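Local coordinates for copper-transporting ATPase (Sulfolobus solfataricus, PDB 2YJ3), which probably couples ATP hydrolysis to the movement of copper or related metal ions across the membrane, as a type IB P-type ATPase of which this chain is the catalytic part, at residues 54-59 and 75-80; 60-65 and 101-106; 202-207 and 244-249. The protein carries 1 engineered substitution. One frame throughout, in Å; residues are numbered along the deposited sequence.

Contact 1: residues 54-59 and 75-80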
loop_
_atom_site.group_PDB
_atom_site.type_symbol
_atom_site.label_atom_id
_atom_site.label_comp_id
_atom_site.label_asym_id
_atom_site.label_seq_id
_atom_site.Cartn_x
_atom_site.Cartn_y
_atom_site.Cartn_z
ATOM N N LEU A 54 -15.295 -9.600 23.242
ATOM C CA LEU A 54 -15.748 -10.827 22.578
ATOM C C LEU A 54 -15.833 -10.602 21.066
ATOM O O LEU A 54 -15.411 -11.438 20.282
ATOM C CB LEU A 54 -17.108 -11.291 23.128
ATOM C CG LEU A 54 -17.686 -12.585 22.525
ATOM C CD1 LEU A 54 -16.733 -13.747 22.664
ATOM C CD2 LEU A 54 -19.048 -12.929 23.144
ATOM N N SER A 55 -16.378 -9.458 20.671
ATOM C CA SER A 55 -16.460 -9.094 19.267
ATOM C C SER A 55 -15.082 -9.019 18.658
ATOM O O SER A 55 -14.849 -9.473 17.530
ATOM C CB SER A 55 -17.171 -7.751 19.105
ATOM O OG SER A 55 -18.527 -7.871 19.482
ATOM N N LEU A 56 -14.170 -8.430 19.415
ATOM C CA LEU A 56 -12.775 -8.311 19.005
ATOM C C LEU A 56 -12.198 -9.697 18.724
ATOM O O LEU A 56 -11.570 -9.924 17.689
ATOM C CB LEU A 56 -11.973 -7.588 20.108
ATOM C CG LEU A 56 -10.458 -7.420 19.911
ATOM C CD1 LEU A 56 -10.151 -6.849 18.530
ATOM C CD2 LEU A 56 -9.826 -6.558 21.052
ATOM N N ALA A 57 -12.428 -10.631 19.641
ATOM C CA ALA A 57 -11.878 -11.978 19.507
ATOM C C ALA A 57 -12.490 -12.697 18.312
ATOM O O ALA A 57 -11.824 -13.499 17.665
ATOM C CB ALA A 57 -12.124 -12.777 20.766
ATOM N N TYR A 58 -13.768 -12.434 18.043
ATOM C CA TYR A 58 -14.448 -13.055 16.922
ATOM C C TYR A 58 -13.858 -12.554 15.612
ATOM O O TYR A 58 -13.506 -13.332 14.745
ATOM C CB TYR A 58 -15.953 -12.764 16.972
ATOM C CG TYR A 58 -16.734 -13.625 17.950
ATOM C CD1 TYR A 58 -16.161 -14.754 18.519
ATOM C CD2 TYR A 58 -18.047 -13.304 18.301
ATOM C CE1 TYR A 58 -16.858 -15.537 19.413
ATOM C CE2 TYR A 58 -18.761 -14.091 19.196
ATOM C CZ TYR A 58 -18.161 -15.215 19.738
ATOM O OH TYR A 58 -18.850 -16.027 20.620
ATOM N N ALA A 59 -13.746 -11.244 15.472
ATOM C CA ALA A 59 -13.196 -10.663 14.254
ATOM C C ALA A 59 -11.766 -11.167 13.981
ATOM O O ALA A 59 -11.438 -11.535 12.870
ATOM C CB ALA A 59 -13.199 -9.155 14.361
ATOM N N VAL A 75 -5.493 -8.802 13.395
ATOM C CA VAL A 75 -4.990 -9.905 14.198
ATOM C C VAL A 75 -3.911 -9.454 15.189
ATOM O O VAL A 75 -3.879 -9.897 16.341
ATOM C CB VAL A 75 -4.394 -11.019 13.302
ATOM C CG1 VAL A 75 -3.462 -11.911 14.125
ATOM C CG2 VAL A 75 -5.506 -11.827 12.665
ATOM N N LYS A 76 -3.039 -8.558 14.748
ATOM C CA LYS A 76 -1.965 -8.081 15.612
ATOM C C LYS A 76 -2.535 -7.247 16.774
ATOM O O LYS A 76 -2.116 -7.376 17.930
ATOM C CB LYS A 76 -0.989 -7.243 14.802
ATOM C CG LYS A 76 0.157 -6.660 15.633
ATOM C CD LYS A 76 1.165 -5.969 14.744
ATOM C CE LYS A 76 2.032 -5.013 15.546
ATOM N NZ LYS A 76 3.118 -4.457 14.698
ATOM N N TYR A 77 -3.487 -6.381 16.456
ATOM C CA TYR A 77 -4.144 -5.560 17.467
ATOM C C TYR A 77 -4.842 -6.434 18.495
ATOM O O TYR A 77 -4.712 -6.216 19.694
ATOM C CB TYR A 77 -5.162 -4.609 16.831
ATOM C CG TYR A 77 -5.956 -3.813 17.846
ATOM C CD1 TYR A 77 -5.442 -2.636 18.396
ATOM C CD2 TYR A 77 -7.213 -4.241 18.267
ATOM C CE1 TYR A 77 -6.166 -1.894 19.333
ATOM C CE2 TYR A 77 -7.943 -3.510 19.209
ATOM C CZ TYR A 77 -7.415 -2.341 19.742
ATOM O OH TYR A 77 -8.143 -1.618 20.679
ATOM N N ALA A 78 -5.589 -7.431 18.036
ATOM C CA ALA A 78 -6.307 -8.273 18.987
ATOM C C ALA A 78 -5.335 -9.023 19.898
ATOM O O ALA A 78 -5.566 -9.151 21.100
ATOM C CB ALA A 78 -7.202 -9.228 18.284
ATOM N N LYS A 79 -4.254 -9.531 19.313
ATOM C CA LYS A 79 -3.243 -10.247 20.075
ATOM C C LYS A 79 -2.568 -9.335 21.102
ATOM O O LYS A 79 -2.265 -9.778 22.202
ATOM C CB LYS A 79 -2.193 -10.865 19.142
ATOM N N GLU A 80 -2.329 -8.071 20.748
ATOM C CA GLU A 80 -1.728 -7.129 21.701
ATOM C C GLU A 80 -2.708 -6.814 22.822
ATOM O O GLU A 80 -2.288 -6.436 23.916
ATOM C CB GLU A 80 -1.301 -5.819 21.031
ATOM C CG GLU A 80 -0.201 -5.944 19.989
ATOM C CD GLU A 80 -0.062 -4.682 19.145
ATOM O OE1 GLU A 80 -1.026 -3.891 19.078
ATOM O OE2 GLU A 80 1.015 -4.478 18.544
#

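Contact 2: residues 60-65 and 101-106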
loop_
_atom_site.group_PDB
_atom_site.type_symbol
_atom_site.label_atom_id
_atom_site.label_comp_id
_atom_site.label_asym_id
_atom_site.label_seq_id
_atom_site.Cartn_x
_atom_site.Cartn_y
_atom_site.Cartn_z
ATOM N N ALA A 60 -10.916 -11.151 15.001
ATOM C CA ALA A 60 -9.524 -11.564 14.854
ATOM C C ALA A 60 -9.430 -13.035 14.493
ATOM O O ALA A 60 -8.571 -13.450 13.695
ATOM C CB ALA A 60 -8.747 -11.286 16.169
ATOM N N SER A 61 -10.309 -13.831 15.098
ATOM C CA SER A 61 -10.337 -15.262 14.846
ATOM C C SER A 61 -10.656 -15.539 13.377
ATOM O O SER A 61 -10.069 -16.427 12.774
ATOM C CB SER A 61 -11.342 -15.969 15.767
ATOM O OG SER A 61 -10.973 -15.853 17.131
ATOM N N VAL A 62 -11.580 -14.785 12.789
ATOM C CA VAL A 62 -11.845 -14.973 11.366
ATOM C C VAL A 62 -10.711 -14.379 10.517
ATOM O O VAL A 62 -10.272 -14.979 9.536
ATOM C CB VAL A 62 -13.206 -14.377 10.943
ATOM C CG1 VAL A 62 -13.393 -14.519 9.446
ATOM C CG2 VAL A 62 -14.333 -15.072 11.689
ATOM N N GLU A 63 -10.233 -13.202 10.896
ATOM C CA GLU A 63 -9.177 -12.553 10.123
ATOM C C GLU A 63 -7.873 -13.358 10.126
ATOM O O GLU A 63 -7.023 -13.181 9.243
ATOM C CB GLU A 63 -8.934 -11.130 10.640
ATOM C CG GLU A 63 -10.044 -10.158 10.321
ATOM C CD GLU A 63 -10.062 -9.735 8.856
ATOM O OE1 GLU A 63 -9.646 -10.526 7.987
ATOM O OE2 GLU A 63 -10.488 -8.598 8.572
ATOM N N ALA A 64 -7.715 -14.244 11.110
ATOM C CA ALA A 64 -6.489 -15.041 11.207
ATOM C C ALA A 64 -6.326 -16.030 10.063
ATOM O O ALA A 64 -5.290 -16.674 9.933
ATOM C CB ALA A 64 -6.415 -15.772 12.555
ATOM N N LEU A 65 -7.330 -16.146 9.210
ATOM C CA LEU A 65 -7.250 -17.112 8.108
ATOM C C LEU A 65 -6.977 -16.418 6.783
ATOM O O LEU A 65 -6.915 -17.054 5.744
ATOM C CB LEU A 65 -8.539 -17.918 8.030
ATOM C CG LEU A 65 -8.898 -18.615 9.344
ATOM C CD1 LEU A 65 -10.225 -19.384 9.243
ATOM C CD2 LEU A 65 -7.772 -19.556 9.747
ATOM N N GLY A 101 -17.012 -16.397 8.613
ATOM C CA GLY A 101 -16.787 -17.677 9.264
ATOM C C GLY A 101 -17.753 -17.942 10.402
ATOM O O GLY A 101 -18.451 -17.044 10.861
ATOM N N LYS A 102 -17.776 -19.179 10.877
ATOM C CA LYS A 102 -18.654 -19.548 11.978
ATOM C C LYS A 102 -17.874 -19.880 13.244
ATOM O O LYS A 102 -16.909 -20.640 13.213
ATOM C CB LYS A 102 -19.546 -20.725 11.568
ATOM C CG LYS A 102 -20.491 -21.247 12.651
ATOM C CD LYS A 102 -21.570 -22.135 11.999
ATOM C CE LYS A 102 -22.113 -23.206 12.945
ATOM N NZ LYS A 102 -21.102 -24.256 13.270
ATOM N N ILE A 103 -18.307 -19.297 14.356
ATOM C CA ILE A 103 -17.690 -19.532 15.652
ATOM C C ILE A 103 -18.818 -19.644 16.659
ATOM O O ILE A 103 -19.763 -18.842 16.629
ATOM C CB ILE A 103 -16.806 -18.336 16.082
ATOM C CG1 ILE A 103 -15.771 -17.982 15.017
ATOM C CG2 ILE A 103 -16.151 -18.585 17.440
ATOM C CD1 ILE A 103 -14.942 -16.754 15.403
ATOM N N SER A 104 -18.717 -20.630 17.546
ATOM C CA SER A 104 -19.724 -20.867 18.578
ATOM C C SER A 104 -21.155 -20.732 18.058
ATOM O O SER A 104 -21.964 -19.996 18.630
ATOM C CB SER A 104 -19.502 -19.939 19.777
ATOM O OG SER A 104 -18.396 -20.372 20.562
ATOM N N ASP A 105 -21.451 -21.447 16.975
ATOM C CA ASP A 105 -22.788 -21.454 16.360
ATOM C C ASP A 105 -23.207 -20.108 15.777
ATOM O O ASP A 105 -24.339 -19.961 15.327
ATOM C CB ASP A 105 -23.859 -21.909 17.357
ATOM C CG ASP A 105 -23.642 -23.325 17.849
ATOM O OD1 ASP A 105 -23.072 -24.151 17.095
ATOM O OD2 ASP A 105 -24.052 -23.610 18.995
ATOM N N LYS A 106 -22.309 -19.129 15.818
ATOM C CA LYS A 106 -22.600 -17.780 15.333
ATOM C C LYS A 106 -21.861 -17.464 14.031
ATOM O O LYS A 106 -20.697 -17.840 13.852
ATOM C CB LYS A 106 -22.234 -16.738 16.400
ATOM C CG LYS A 106 -23.370 -16.372 17.351
ATOM C CD LYS A 106 -23.045 -16.719 18.795
ATOM C CE LYS A 106 -21.682 -16.179 19.202
ATOM N NZ LYS A 106 -21.751 -15.358 20.455
#

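Contact 3: residues 202-207 and 244-249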
loop_
_atom_site.group_PDB
_atom_site.type_symbol
_atom_site.label_atom_id
_atom_site.label_comp_id
_atom_site.label_asym_id
_atom_site.label_seq_id
_atom_site.Cartn_x
_atom_site.Cartn_y
_atom_site.Cartn_z
ATOM N N LEU A 202 8.322 8.045 -13.861
ATOM C CA LEU A 202 8.828 6.921 -13.103
ATOM C C LEU A 202 7.830 6.666 -12.004
ATOM O O LEU A 202 7.416 7.589 -11.298
ATOM C CB LEU A 202 10.198 7.249 -12.526
ATOM C CG LEU A 202 10.879 6.201 -11.646
ATOM C CD1 LEU A 202 12.401 6.407 -11.670
ATOM C CD2 LEU A 202 10.340 6.256 -10.232
ATOM N N MET A 203 7.420 5.418 -11.852
ATOM C CA MET A 203 6.388 5.152 -10.876
ATOM C C MET A 203 6.805 4.107 -9.880
ATOM O O MET A 203 7.422 3.121 -10.243
ATOM C CB MET A 203 5.088 4.727 -11.548
ATOM C CG MET A 203 4.004 4.468 -10.528
ATOM S SD MET A 203 2.391 4.102 -11.219
ATOM C CE MET A 203 1.433 3.875 -9.718
ATOM N N ILE A 204 6.422 4.321 -8.625
ATOM C CA ILE A 204 6.728 3.397 -7.548
ATOM C C ILE A 204 5.432 2.880 -6.956
ATOM O O ILE A 204 4.599 3.670 -6.507
ATOM C CB ILE A 204 7.514 4.120 -6.455
ATOM C CG1 ILE A 204 8.667 4.885 -7.096
ATOM C CG2 ILE A 204 7.974 3.136 -5.395
ATOM C CD1 ILE A 204 9.539 5.605 -6.115
ATOM N N GLY A 205 5.264 1.559 -6.939
ATOM C CA GLY A 205 4.015 0.952 -6.499
ATOM C C GLY A 205 4.165 -0.427 -5.884
ATOM O O GLY A 205 5.281 -0.955 -5.729
ATOM N N ASP A 206 3.029 -1.017 -5.530
ATOM C CA ASP A 206 3.007 -2.287 -4.812
ATOM C C ASP A 206 3.289 -3.467 -5.736
ATOM O O ASP A 206 3.782 -4.504 -5.290
ATOM C CB ASP A 206 1.666 -2.476 -4.102
ATOM C CG ASP A 206 0.495 -2.472 -5.063
ATOM O OD1 ASP A 206 0.282 -3.504 -5.737
ATOM O OD2 ASP A 206 -0.204 -1.437 -5.144
ATOM N N GLY A 207 2.976 -3.312 -7.019
ATOM C CA GLY A 207 3.343 -4.314 -8.004
ATOM C C GLY A 207 2.206 -5.244 -8.382
ATOM O O GLY A 207 2.363 -6.104 -9.258
ATOM N N GLY A 244 14.265 5.350 0.290
ATOM C CA GLY A 244 15.230 6.423 0.470
ATOM C C GLY A 244 16.397 6.235 -0.480
ATOM O O GLY A 244 16.783 7.145 -1.215
ATOM N N THR A 245 16.944 5.029 -0.473
ATOM C CA THR A 245 18.052 4.676 -1.342
ATOM C C THR A 245 17.675 4.780 -2.820
ATOM O O THR A 245 18.522 5.038 -3.677
ATOM C CB THR A 245 18.560 3.266 -1.003
ATOM O OG1 THR A 245 19.119 3.276 0.318
ATOM C CG2 THR A 245 19.624 2.812 -2.000
ATOM N N LEU A 246 16.401 4.581 -3.128
ATOM C CA LEU A 246 15.961 4.745 -4.506
ATOM C C LEU A 246 15.928 6.222 -4.849
ATOM O O LEU A 246 16.356 6.636 -5.929
ATOM C CB LEU A 246 14.579 4.135 -4.716
ATOM C CG LEU A 246 13.979 4.446 -6.081
ATOM C CD1 LEU A 246 14.840 3.822 -7.166
ATOM C CD2 LEU A 246 12.564 3.909 -6.151
ATOM N N LEU A 247 15.415 7.015 -3.915
ATOM C CA LEU A 247 15.273 8.447 -4.118
ATOM C C LEU A 247 16.649 9.085 -4.058
ATOM O O LEU A 247 16.902 10.119 -4.680
ATOM C CB LEU A 247 14.343 9.049 -3.059
ATOM C CG LEU A 247 12.833 8.969 -3.307
ATOM C CD1 LEU A 247 12.453 7.658 -3.979
ATOM C CD2 LEU A 247 12.039 9.175 -2.016
ATOM N N GLY A 248 17.541 8.454 -3.305
ATOM C CA GLY A 248 18.927 8.873 -3.272
ATOM C C GLY A 248 19.477 8.789 -4.677
ATOM O O GLY A 248 19.932 9.783 -5.235
ATOM N N LEU A 249 19.415 7.591 -5.251
ATOM C CA LEU A 249 19.849 7.370 -6.624
ATOM C C LEU A 249 19.261 8.437 -7.545
ATOM O O LEU A 249 19.998 9.185 -8.190
ATOM C CB LEU A 249 19.427 5.972 -7.098
ATOM C CG LEU A 249 19.987 5.436 -8.426
ATOM C CD1 LEU A 249 19.339 4.111 -8.779
ATOM C CD2 LEU A 249 19.816 6.421 -9.587
#

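Contact 1: residues 54-59 and 75-80
Leu56 meets Ala78 and Tyr77 where helices 53-63 and 69-81 pack together. The two helices form the helical layer of the nucleotide-binding domain, an alpha/beta unit of P-type ATPases with helices over an antiparallel sheet. Between segments 54-59 and 75-80 the nearest CA atoms are those of Leu56 and Ala78, 6.5 Å apart. The contact is entirely apolar. Leu56 points at the facing helix, and its CD1 lies 3.8 Å from Ala78 CB. Leu56 CG follows at 4.1 Å from the same Ala78 CB. The methyl of Ala78 is small enough to let the branch of the leucine come in close to the helix. With CG anti to the backbone N (chi1 177°), Leu56 sends both methyls across the gap.

The aromatic contact is made at a ring edge. Leu56 CD1 lies in the plane of the Tyr77 ring, 3.9 Å from Tyr77 CD2. The two side chains cross at about a right angle. An alanine in place of Leu56 would probably open a gap beside Ala78 and take support from one edge of the Tyr77 ring.

The sheet backs the contact. Phe49 and Phe131 touch Leu56, and Val46 and Phe49 touch Tyr77. The nearest atom of the Tyr77 side chain is about 4 Å from a bound magnesium ion.

The backbone bonds within the segments follow the helices: Ala59 N to Ser55 O, and Lys79 N to Val75 O. The second leucine methyl completes the edge contact, with Leu56 CD2 4.0 Å from Tyr77 CE2.

Contact 2: residues 60-65 and 101-106
Val62 and Gly101 are the nearest CA pair of segments 60-65 and 101-106, 6.0 Å apart, while Ser61 CA and Ile103 CA stand 8.5 Å apart. Gly101 has no side chain, so Val62 meets the strand backbone directly. Val62 CG1 lies 4.2 Å from Gly101 N. A CB on Gly101 would sit tightly against Val62 CG2.

Ile103 fills the wider part of the interface. Its CD1 touches two residues of the helix. It lies 3.7 Å from Ser61 CB and 4.1 Å from Val62 CG2. Ile103 CG1 is anti to the carbonyl carbon (chi1 -54°), and the extended chain beyond it carries CD1 to the helix. Ser61 thus offers its carbon to the isoleucine. Its buried OG is used elsewhere, in hydrogen bonds with Ala57 O and Leu86 N.

After Ile103 the chain reverses in a type I' beta turn. Ile103 N bonds to Lys106 O at 2.8 Å, and Lys106 N bonds back to Ile103 O at 2.7 Å. This closes a tight beta hairpin.

Glu63, seen to bind ATP and AMP in this protein, belongs to the same helix but does not touch segment 101-106. Helix 53-63 lies over strands 98-103 and 106-111, where Val62 also meets Val99 and Ile108. Helix 69-81 packs beside it.

Contact 3: residues 202-207 and 244-249
Ile204 and Leu246 point at each other tip to tip and join strand 201-205 to helix 243-250. This is the phosphorylation domain, which has the Rossmann-like fold of the haloacid dehalogenase superfamily. The strand lies inside its mainly parallel sheet, and the helix packs on one face of it. The backbones stay well apart, with Ile204 CA and Leu246 CA at 9.8 Å. Side chains therefore bridge the whole gap.

Ile204 points at the helix. Its CG1 is anti to the carbonyl carbon (chi1 -49°), and CD1 extends straight on from there. Leu246 reaches back with CG anti to the backbone N (chi1 172°), and CD2 forms the extended end that meets Ile204. Ile204 CD1 and Leu246 CD2 end up 3.5 Å apart. That is tighter than usual for two methyls. Leu246 CD2 is also 4.1 Å from Ile204 CG1.

Leu247 takes a different course. It does not leave the helix facing the strand, but its end bends nearer and crosses Ile204 at a slant. Leu247 also touches Asp143 and Lys147 of helix 142-149. Phe33, Val221 and Met223 on the flanking strands also pack round Ile204, so the isoleucine sits in the buried layer between sheet and helix.

Gly205, Asp206 and Gly207 are the first residues of the GDGVND motif, a signature of P-type ATPases. The Asp206 N and Gly207 N groups bond to the Asp210 carboxylate. At the helix, the second and looser contact of the isoleucine methyl is Ile204 CD1 to Leu247 CD1, 4.2 Å.

Contacts 1 and 2 belong to the nucleotide-binding domain and contact 3 to the phosphorylation domain. The centres of contacts 1 and 2 are about 11 Å apart, and both use helix 53-63. Their segments alternate along the chain. They touch, as where Tyr58 OH bonds to Lys106 NZ. Together they join this helix to helix 69-81 and to the antiparallel sheet. Contact 3 comes later in the chain, across the chain's centre, with its centre about 34 Å from that of contact 1 and about 38 Å from that of contact 2. Its strand belongs to the other, mainly parallel sheet. The two groups thus pack separately, consistent with domains that can move relative to each other.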